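Local coordinates for protein tail assembly chaperone (Enterobacteria phage HK97, PDB 2OB9) that probably acts as a chaperone in assembly of the phage tail and is found as an assembly of eight copies of the chain, at residues V25-G30 / H105-K110; V33-P38 / L109-D114. One frame throughout, in Å; residues are numbered along the deposited sequence.

After the N-terminal helix 6-11 the chain runs along strand 20-25 and turns back through the loop that supplies residues 25-30 of contact 1. Strand 31-36 follows at once and carries most of 33-38 of contact 2. Some seventy residues later, about half of them helical, the chain returns on helix 103-113, whose earlier turns serve contact 1 and later turns contact 2. The two loops therefore cross rather than nest, and both close on one helix, sharing Leu109 and Lys110. Their centres lie about 11 Å apart, and Leu35 CD1 approaches Leu108 O to 3.5 Å. Together they tie the hairpin turn and its second strand to helix 103-113.

Contact 1 of 2, residues V25-G30 / H105-K110; sequences VPEWEG and HSRLLK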
ATOM      1  N   VAL A  25     -35.421 -29.692  -7.857  1.00 54.24           N
ATOM      2  CA  VAL A  25     -35.381 -28.564  -8.773  1.00 53.81           C
ATOM      3  C   VAL A  25     -36.551 -28.541  -9.770  1.00 54.46           C
ATOM      4  O   VAL A  25     -36.501 -29.170 -10.820  1.00 53.89           O
ATOM      5  CB  VAL A  25     -33.920 -28.218  -9.282  1.00 54.18           C
ATOM      6  CG1 VAL A  25     -32.929 -29.386  -9.150  1.00 53.32           C
ATOM      7  CG2 VAL A  25     -33.859 -27.416 -10.621  1.00 52.66           C
ATOM      8  N   PRO A  26     -37.617 -27.785  -9.405  1.00 55.37           N
ATOM      9  CA  PRO A  26     -38.899 -27.625 -10.103  1.00 55.95           C
ATOM     10  C   PRO A  26     -38.747 -27.408 -11.590  1.00 56.52           C
ATOM     11  O   PRO A  26     -39.556 -27.914 -12.377  1.00 57.39           O
ATOM     12  CB  PRO A  26     -39.479 -26.344  -9.478  1.00 56.32           C
ATOM     13  CG  PRO A  26     -38.914 -26.322  -8.079  1.00 56.08           C
ATOM     14  CD  PRO A  26     -37.561 -26.976  -8.164  1.00 55.06           C
ATOM     15  N   GLU A  27     -37.721 -26.651 -11.971  1.00 56.49           N
ATOM     16  CA  GLU A  27     -37.553 -26.225 -13.354  1.00 56.42           C
ATOM     17  C   GLU A  27     -36.746 -27.233 -14.164  1.00 55.58           C
ATOM     18  O   GLU A  27     -36.669 -27.139 -15.389  1.00 56.55           O
ATOM     19  CB  GLU A  27     -36.914 -24.841 -13.403  1.00 56.30           C
ATOM     20  CG  GLU A  27     -35.932 -24.657 -12.279  1.00 59.89           C
ATOM     21  CD  GLU A  27     -36.426 -23.748 -11.190  1.00 60.20           C
ATOM     22  OE1 GLU A  27     -36.962 -22.678 -11.524  1.00 57.87           O
ATOM     23  OE2 GLU A  27     -36.246 -24.104 -10.012  1.00 61.44           O
ATOM     24  N   TRP A  28     -36.144 -28.195 -13.477  1.00 54.37           N
ATOM     25  CA  TRP A  28     -35.525 -29.320 -14.155  1.00 52.54           C
ATOM     26  C   TRP A  28     -36.346 -30.554 -13.883  1.00 51.63           C
ATOM     27  O   TRP A  28     -35.834 -31.573 -13.412  1.00 52.00           O
ATOM     28  CB  TRP A  28     -34.089 -29.521 -13.703  1.00 51.69           C
ATOM     29  CG  TRP A  28     -33.138 -28.381 -13.986  1.00 51.69           C
ATOM     30  CD1 TRP A  28     -33.323 -27.292 -14.832  1.00 49.78           C
ATOM     31  CD2 TRP A  28     -31.809 -28.269 -13.475  1.00 49.98           C
ATOM     32  NE1 TRP A  28     -32.183 -26.506 -14.843  1.00 47.10           N
ATOM     33  CE2 TRP A  28     -31.244 -27.086 -14.020  1.00 51.06           C
ATOM     34  CE3 TRP A  28     -31.037 -29.058 -12.595  1.00 50.20           C
ATOM     35  CZ2 TRP A  28     -29.947 -26.668 -13.698  1.00 51.60           C
ATOM     36  CZ3 TRP A  28     -29.756 -28.648 -12.278  1.00 49.62           C
ATOM     37  CH2 TRP A  28     -29.218 -27.461 -12.839  1.00 50.93           C
ATOM     38  N   GLU A  29     -37.641 -30.424 -14.148  1.00 50.54           N
ATOM     39  CA  GLU A  29     -38.625 -31.522 -14.091  1.00 49.61           C
ATOM     40  C   GLU A  29     -38.769 -32.223 -12.754  1.00 48.69           C
ATOM     41  O   GLU A  29     -39.152 -33.388 -12.704  1.00 49.14           O
ATOM     42  CB  GLU A  29     -38.411 -32.502 -15.252  1.00 48.98           C
ATOM     43  CG  GLU A  29     -38.400 -31.733 -16.578  1.00 50.66           C
ATOM     44  CD  GLU A  29     -38.189 -32.604 -17.793  1.00 52.45           C
ATOM     45  OE1 GLU A  29     -37.967 -33.829 -17.629  1.00 52.96           O
ATOM     46  OE2 GLU A  29     -38.237 -32.047 -18.916  1.00 52.83           O
ATOM     47  N   GLY A  30     -38.502 -31.509 -11.666  1.00 47.70           N
ATOM     48  CA  GLY A  30     -38.708 -32.055 -10.328  1.00 46.64           C
ATOM     49  C   GLY A  30     -37.548 -32.919  -9.874  1.00 46.75           C
ATOM     50  O   GLY A  30     -37.588 -33.469  -8.797  1.00 46.94           O
ATOM     51  N   HIS A 105     -29.115 -22.258 -12.387  1.00 51.85           N
ATOM     52  CA  HIS A 105     -27.763 -22.575 -11.942  1.00 51.38           C
ATOM     53  C   HIS A 105     -27.309 -21.607 -10.858  1.00 51.29           C
ATOM     54  O   HIS A 105     -26.733 -21.992  -9.858  1.00 51.07           O
ATOM     55  CB  HIS A 105     -26.784 -22.519 -13.117  1.00 50.14           C
ATOM     56  CG  HIS A 105     -27.243 -23.293 -14.313  1.00 52.06           C
ATOM     57  ND1 HIS A 105     -28.267 -22.861 -15.125  1.00 51.89           N
ATOM     58  CD2 HIS A 105     -26.849 -24.489 -14.807  1.00 51.78           C
ATOM     59  CE1 HIS A 105     -28.465 -23.737 -16.086  1.00 52.23           C
ATOM     60  NE2 HIS A 105     -27.635 -24.751 -15.897  1.00 53.91           N
ATOM     61  N   SER A 106     -27.585 -20.340 -11.067  1.00 51.82           N
ATOM     62  CA  SER A 106     -27.105 -19.326 -10.164  1.00 51.84           C
ATOM     63  C   SER A 106     -27.868 -19.347  -8.837  1.00 50.93           C
ATOM     64  O   SER A 106     -27.298 -19.073  -7.807  1.00 49.26           O
ATOM     65  CB  SER A 106     -27.111 -17.964 -10.855  1.00 51.69           C
ATOM     66  OG  SER A 106     -28.325 -17.268 -10.600  1.00 53.14           O
ATOM     67  N   ARG A 107     -29.138 -19.732  -8.877  1.00 51.92           N
ATOM     68  CA  ARG A 107     -29.967 -19.931  -7.665  1.00 52.96           C
ATOM     69  C   ARG A 107     -29.547 -21.213  -6.921  1.00 51.85           C
ATOM     70  O   ARG A 107     -29.635 -21.292  -5.710  1.00 51.15           O
ATOM     71  CB  ARG A 107     -31.436 -20.036  -8.064  1.00 52.29           C
ATOM     72  CG  ARG A 107     -32.394 -20.180  -6.882  1.00 56.52           C
ATOM     73  CD  ARG A 107     -33.884 -20.501  -7.273  1.00 57.90           C
ATOM     74  NE  ARG A 107     -34.099 -21.803  -7.962  1.00 64.99           N
ATOM     75  CZ  ARG A 107     -34.044 -22.996  -7.359  1.00 68.08           C
ATOM     76  NH1 ARG A 107     -33.749 -23.085  -6.054  1.00 66.70           N
ATOM     77  NH2 ARG A 107     -34.284 -24.112  -8.061  1.00 69.30           N
ATOM     78  N   LEU A 108     -29.087 -22.218  -7.664  1.00 50.99           N
ATOM     79  CA  LEU A 108     -28.547 -23.435  -7.045  1.00 50.54           C
ATOM     80  C   LEU A 108     -27.173 -23.165  -6.415  1.00 50.52           C
ATOM     81  O   LEU A 108     -26.914 -23.647  -5.321  1.00 51.82           O
ATOM     82  CB  LEU A 108     -28.501 -24.628  -8.045  1.00 49.84           C
ATOM     83  CG  LEU A 108     -29.853 -25.263  -8.414  1.00 48.08           C
ATOM     84  CD1 LEU A 108     -29.690 -26.280  -9.515  1.00 45.57           C
ATOM     85  CD2 LEU A 108     -30.546 -25.928  -7.194  1.00 45.11           C
ATOM     86  N   LEU A 109     -26.319 -22.378  -7.071  1.00 49.17           N
ATOM     87  CA  LEU A 109     -25.094 -21.937  -6.442  1.00 48.72           C
ATOM     88  C   LEU A 109     -25.336 -21.255  -5.083  1.00 49.77           C
ATOM     89  O   LEU A 109     -24.670 -21.613  -4.097  1.00 48.65           O
ATOM     90  CB  LEU A 109     -24.271 -21.040  -7.357  1.00 48.10           C
ATOM     91  CG  LEU A 109     -22.930 -20.444  -6.859  1.00 48.43           C
ATOM     92  CD1 LEU A 109     -21.998 -21.532  -6.279  1.00 43.97           C
ATOM     93  CD2 LEU A 109     -22.201 -19.739  -8.022  1.00 48.21           C
ATOM     94  N   LYS A 110     -26.261 -20.286  -5.035  1.00 50.12           N
ATOM     95  CA  LYS A 110     -26.580 -19.573  -3.794  1.00 52.24           C
ATOM     96  C   LYS A 110     -27.034 -20.487  -2.675  1.00 52.82           C
ATOM     97  O   LYS A 110     -26.550 -20.394  -1.573  1.00 54.48           O
ATOM     98  CB  LYS A 110     -27.620 -18.469  -4.028  1.00 52.53           C
ATOM     99  CG  LYS A 110     -26.975 -17.183  -4.502  1.00 56.17           C
ATOM    100  CD  LYS A 110     -27.984 -16.233  -5.071  1.00 61.85           C
ATOM    101  CE  LYS A 110     -27.295 -15.044  -5.737  1.00 65.92           C
ATOM    102  NZ  LYS A 110     -26.923 -13.974  -4.755  1.00 67.83           N
TER
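Trp28 meets His105 and Leu108 of helix 103-113 through atoms of its six-membered ring. The pair with His105 is T-shaped (edge-to-face): the planes stand at 63°, the centroids are 5.3 Å apart, and the edge of the indole points at the imidazole face. Trp28 CZ2 makes the approach, 3.7 Å from His105 NE2, displaced toward the rim of the imidazole rather than centred over it. That nitrogen is also hydrogen-bonded to the carbonyl of Ala11 of the second subunit, which would limit rotation of the imidazole. Phe76 of the same chain meets the His105 ring too.

Leu108 and Trp28 approach each other from opposite directions, and the CD1 branch of Leu108 sits equally far, 3.6 Å, from Trp28 CZ3 and CH2. Val25 lies over one face of the indole through CG2, a methyl that also reaches Leu108 CD1 at 4.5 Å.

Residues 25-30 form the turn of a beta hairpin, between antiparallel strands 20-25 and 31-36. Val25 O accepts from both Trp28 N and Gly30 N, two bonds that hold the turn.

At the more exposed margin, Glu27 and Arg107 form a salt bridge, with Arg107 NH2 2.8 Å from Glu27 OE2. The bond is bent, its N-H...O angle being 132°, and the nitrogen lies above the carboxylate plane. Arg107 starts with CG anti to its backbone nitrogen (chi1 -177°) and runs extended until a bend at chi3 swings the guanidinium round to the carboxylate. Val25 CG2 borders that guanidinium at its edge, 4.2 Å from Arg107 NH2.

Contact 2 of 2, residues V33-P38 / L109-D114; sequences VVLREP and LKQALD
A strand-on-helix packing in a mixed helix-and-sheet (alpha+beta) fold brings the second strand of the three-stranded antiparallel sheet against the last turns of helix 103-113. The segment axes approach to 7.7 Å, with 52° between their directions, and the closest backbones are those of Leu35 and Ala112, whose CA atoms are 5.5 Å apart. Such proximity rests on the small side chain of Ala112, directed at the strand: its CB meets Leu35 CB at 4.2 Å and Arg36 O at 3.8 Å.

Leu35 also points at the helix. With CG anti to the carbonyl carbon (chi1 -65°), it extends its CD1 branch alongside the helix backbone, where this methyl lies 3.6 Å from Gln111 CB and close to Ala112 N. The Leu35 and Gln111 side chains cross at about a right angle; the nearest Gln111 atom is CB, with the amide end slightly farther from the same methyl.

Past the strand, Pro38 continues the interface. Its CG touches Leu113 CD2 at 3.7 Å, again with the side chains crossing nearly at right angles. The CB of Leu113 points away from the strand, yet CD2 returns to the proline ring. No hydrogen bond joins the two segments; the contact is made by apolar side chains and a few backbone atoms, such as Arg36 O against Ala112 CB.

Arg36 turns its side chain to the other side, where NH1 donates to Glu37 O at 3.2 Å, with that oxygen near the guanidinium plane, and also forms a salt bridge with Asp78; Phe18 gives a cation-pi partner. Around the interface, Leu35 packs on Val23 of strand 20-25 and Leu80 of strand 80-81. Ala112 touches Val79 of helix 61-79, so helix 103-113 lies against both the sheet and that helix, while Pro38 packs on Val79 from the strand side.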
ATOM      1  N   VAL A  33     -31.248 -33.146  -6.858  1.00 49.69           N
ATOM      2  CA  VAL A  33     -29.800 -33.050  -6.943  1.00 49.37           C
ATOM      3  C   VAL A  33     -29.320 -32.960  -5.503  1.00 49.62           C
ATOM      4  O   VAL A  33     -30.121 -32.791  -4.584  1.00 50.13           O
ATOM      5  CB  VAL A  33     -29.315 -31.778  -7.749  1.00 49.65           C
ATOM      6  CG1 VAL A  33     -29.901 -31.782  -9.149  1.00 49.49           C
ATOM      7  CG2 VAL A  33     -29.608 -30.420  -6.987  1.00 47.53           C
ATOM      8  N   VAL A  34     -28.017 -33.113  -5.316  1.00 49.26           N
ATOM      9  CA  VAL A  34     -27.386 -32.909  -4.039  1.00 47.85           C
ATOM     10  C   VAL A  34     -26.469 -31.703  -4.189  1.00 47.39           C
ATOM     11  O   VAL A  34     -25.690 -31.604  -5.123  1.00 47.71           O
ATOM     12  CB  VAL A  34     -26.605 -34.184  -3.582  1.00 48.68           C
ATOM     13  CG1 VAL A  34     -25.659 -33.860  -2.431  1.00 47.10           C
ATOM     14  CG2 VAL A  34     -27.569 -35.321  -3.181  1.00 46.53           C
ATOM     15  N   LEU A  35     -26.618 -30.762  -3.284  1.00 47.45           N
ATOM     16  CA  LEU A  35     -25.769 -29.593  -3.212  1.00 48.43           C
ATOM     17  C   LEU A  35     -24.815 -29.759  -2.030  1.00 48.75           C
ATOM     18  O   LEU A  35     -25.243 -30.043  -0.909  1.00 48.94           O
ATOM     19  CB  LEU A  35     -26.633 -28.313  -2.989  1.00 48.04           C
ATOM     20  CG  LEU A  35     -27.608 -27.881  -4.100  1.00 47.68           C
ATOM     21  CD1 LEU A  35     -28.258 -26.538  -3.778  1.00 46.23           C
ATOM     22  CD2 LEU A  35     -26.942 -27.846  -5.507  1.00 44.11           C
ATOM     23  N   ARG A  36     -23.529 -29.570  -2.299  1.00 49.06           N
ATOM     24  CA  ARG A  36     -22.489 -29.643  -1.283  1.00 49.52           C
ATOM     25  C   ARG A  36     -21.814 -28.268  -1.193  1.00 48.41           C
ATOM     26  O   ARG A  36     -21.810 -27.553  -2.158  1.00 48.21           O
ATOM     27  CB  ARG A  36     -21.483 -30.772  -1.630  1.00 49.38           C
ATOM     28  CG  ARG A  36     -20.472 -30.438  -2.714  1.00 50.56           C
ATOM     29  CD  ARG A  36     -19.445 -31.517  -2.645  1.00 52.21           C
ATOM     30  NE  ARG A  36     -18.457 -31.715  -3.707  1.00 50.32           N
ATOM     31  CZ  ARG A  36     -17.536 -30.840  -4.097  1.00 56.44           C
ATOM     32  NH1 ARG A  36     -17.562 -29.580  -3.640  1.00 58.56           N
ATOM     33  NH2 ARG A  36     -16.611 -31.211  -5.012  1.00 54.69           N
ATOM     34  N   GLU A  37     -21.307 -27.886  -0.024  1.00 48.26           N
ATOM     35  CA  GLU A  37     -20.441 -26.727   0.091  1.00 48.06           C
ATOM     36  C   GLU A  37     -19.211 -26.918  -0.835  1.00 47.87           C
ATOM     37  O   GLU A  37     -18.862 -28.039  -1.147  1.00 47.94           O
ATOM     38  CB  GLU A  37     -20.002 -26.528   1.538  1.00 47.75           C
ATOM     39  CG  GLU A  37     -19.052 -27.594   2.041  1.00 48.90           C
ATOM     40  CD  GLU A  37     -18.682 -27.365   3.483  1.00 51.20           C
ATOM     41  OE1 GLU A  37     -18.177 -26.261   3.774  1.00 51.87           O
ATOM     42  OE2 GLU A  37     -18.877 -28.285   4.311  1.00 53.06           O
ATOM     43  N   PRO A  38     -18.592 -25.823  -1.311  1.00 48.47           N
ATOM     44  CA  PRO A  38     -17.413 -26.007  -2.155  1.00 49.49           C
ATOM     45  C   PRO A  38     -16.209 -26.543  -1.418  1.00 50.59           C
ATOM     46  O   PRO A  38     -16.036 -26.297  -0.209  1.00 50.04           O
ATOM     47  CB  PRO A  38     -17.112 -24.591  -2.669  1.00 49.87           C
ATOM     48  CG  PRO A  38     -18.395 -23.844  -2.457  1.00 50.10           C
ATOM     49  CD  PRO A  38     -18.988 -24.404  -1.229  1.00 48.14           C
ATOM     50  N   LEU A 109     -26.319 -22.378  -7.071  1.00 49.17           N
ATOM     51  CA  LEU A 109     -25.094 -21.937  -6.442  1.00 48.72           C
ATOM     52  C   LEU A 109     -25.336 -21.255  -5.083  1.00 49.77           C
ATOM     53  O   LEU A 109     -24.670 -21.613  -4.097  1.00 48.65           O
ATOM     54  CB  LEU A 109     -24.271 -21.040  -7.357  1.00 48.10           C
ATOM     55  CG  LEU A 109     -22.930 -20.444  -6.859  1.00 48.43           C
ATOM     56  CD1 LEU A 109     -21.998 -21.532  -6.279  1.00 43.97           C
ATOM     57  CD2 LEU A 109     -22.201 -19.739  -8.022  1.00 48.21           C
ATOM     58  N   LYS A 110     -26.261 -20.286  -5.035  1.00 50.12           N
ATOM     59  CA  LYS A 110     -26.580 -19.573  -3.794  1.00 52.24           C
ATOM     60  C   LYS A 110     -27.034 -20.487  -2.675  1.00 52.82           C
ATOM     61  O   LYS A 110     -26.550 -20.394  -1.573  1.00 54.48           O
ATOM     62  CB  LYS A 110     -27.620 -18.469  -4.028  1.00 52.53           C
ATOM     63  CG  LYS A 110     -26.975 -17.183  -4.502  1.00 56.17           C
ATOM     64  CD  LYS A 110     -27.984 -16.233  -5.071  1.00 61.85           C
ATOM     65  CE  LYS A 110     -27.295 -15.044  -5.737  1.00 65.92           C
ATOM     66  NZ  LYS A 110     -26.923 -13.974  -4.755  1.00 67.83           N
ATOM     67  N   GLN A 111     -27.989 -21.353  -2.973  1.00 54.69           N
ATOM     68  CA  GLN A 111     -28.461 -22.367  -2.061  1.00 55.90           C
ATOM     69  C   GLN A 111     -27.259 -23.169  -1.523  1.00 55.46           C
ATOM     70  O   GLN A 111     -27.148 -23.343  -0.310  1.00 55.89           O
ATOM     71  CB  GLN A 111     -29.469 -23.253  -2.790  1.00 55.68           C
ATOM     72  CG  GLN A 111     -30.713 -23.609  -2.005  1.00 58.40           C
ATOM     73  CD  GLN A 111     -31.719 -24.443  -2.801  1.00 59.11           C
ATOM     74  OE1 GLN A 111     -32.522 -25.191  -2.223  1.00 65.70           O
ATOM     75  NE2 GLN A 111     -31.693 -24.312  -4.119  1.00 64.01           N
ATOM     76  N   ALA A 112     -26.332 -23.596  -2.401  1.00 54.94           N
ATOM     77  CA  ALA A 112     -25.120 -24.328  -1.946  1.00 54.73           C
ATOM     78  C   ALA A 112     -24.212 -23.519  -0.990  1.00 54.67           C
ATOM     79  O   ALA A 112     -23.730 -24.051   0.023  1.00 53.75           O
ATOM     80  CB  ALA A 112     -24.307 -24.859  -3.120  1.00 54.13           C
ATOM     81  N   LEU A 113     -23.984 -22.248  -1.325  1.00 54.70           N
ATOM     82  CA  LEU A 113     -23.199 -21.335  -0.491  1.00 55.51           C
ATOM     83  C   LEU A 113     -23.889 -21.029   0.847  1.00 55.36           C
ATOM     84  O   LEU A 113     -23.209 -20.732   1.781  1.00 55.58           O
ATOM     85  CB  LEU A 113     -22.800 -20.025  -1.237  1.00 55.11           C
ATOM     86  CG  LEU A 113     -22.035 -20.208  -2.569  1.00 55.41           C
ATOM     87  CD1 LEU A 113     -21.672 -18.883  -3.234  1.00 54.05           C
ATOM     88  CD2 LEU A 113     -20.825 -21.085  -2.376  1.00 52.18           C
ATOM     89  N   ASP A 114     -25.217 -21.135   0.920  1.00 56.16           N
ATOM     90  CA  ASP A 114     -25.970 -21.078   2.195  1.00 58.01           C
ATOM     91  C   ASP A 114     -25.537 -22.099   3.260  1.00 57.95           C
ATOM     92  O   ASP A 114     -25.804 -21.911   4.433  1.00 57.79           O
ATOM     93  CB  ASP A 114     -27.479 -21.287   1.965  1.00 58.62           C
ATOM     94  CG  ASP A 114     -28.223 -20.012   1.568  1.00 62.71           C
ATOM     95  OD1 ASP A 114     -27.699 -18.884   1.781  1.00 65.68           O
ATOM     96  OD2 ASP A 114     -29.358 -20.155   1.038  1.00 65.66           O
TER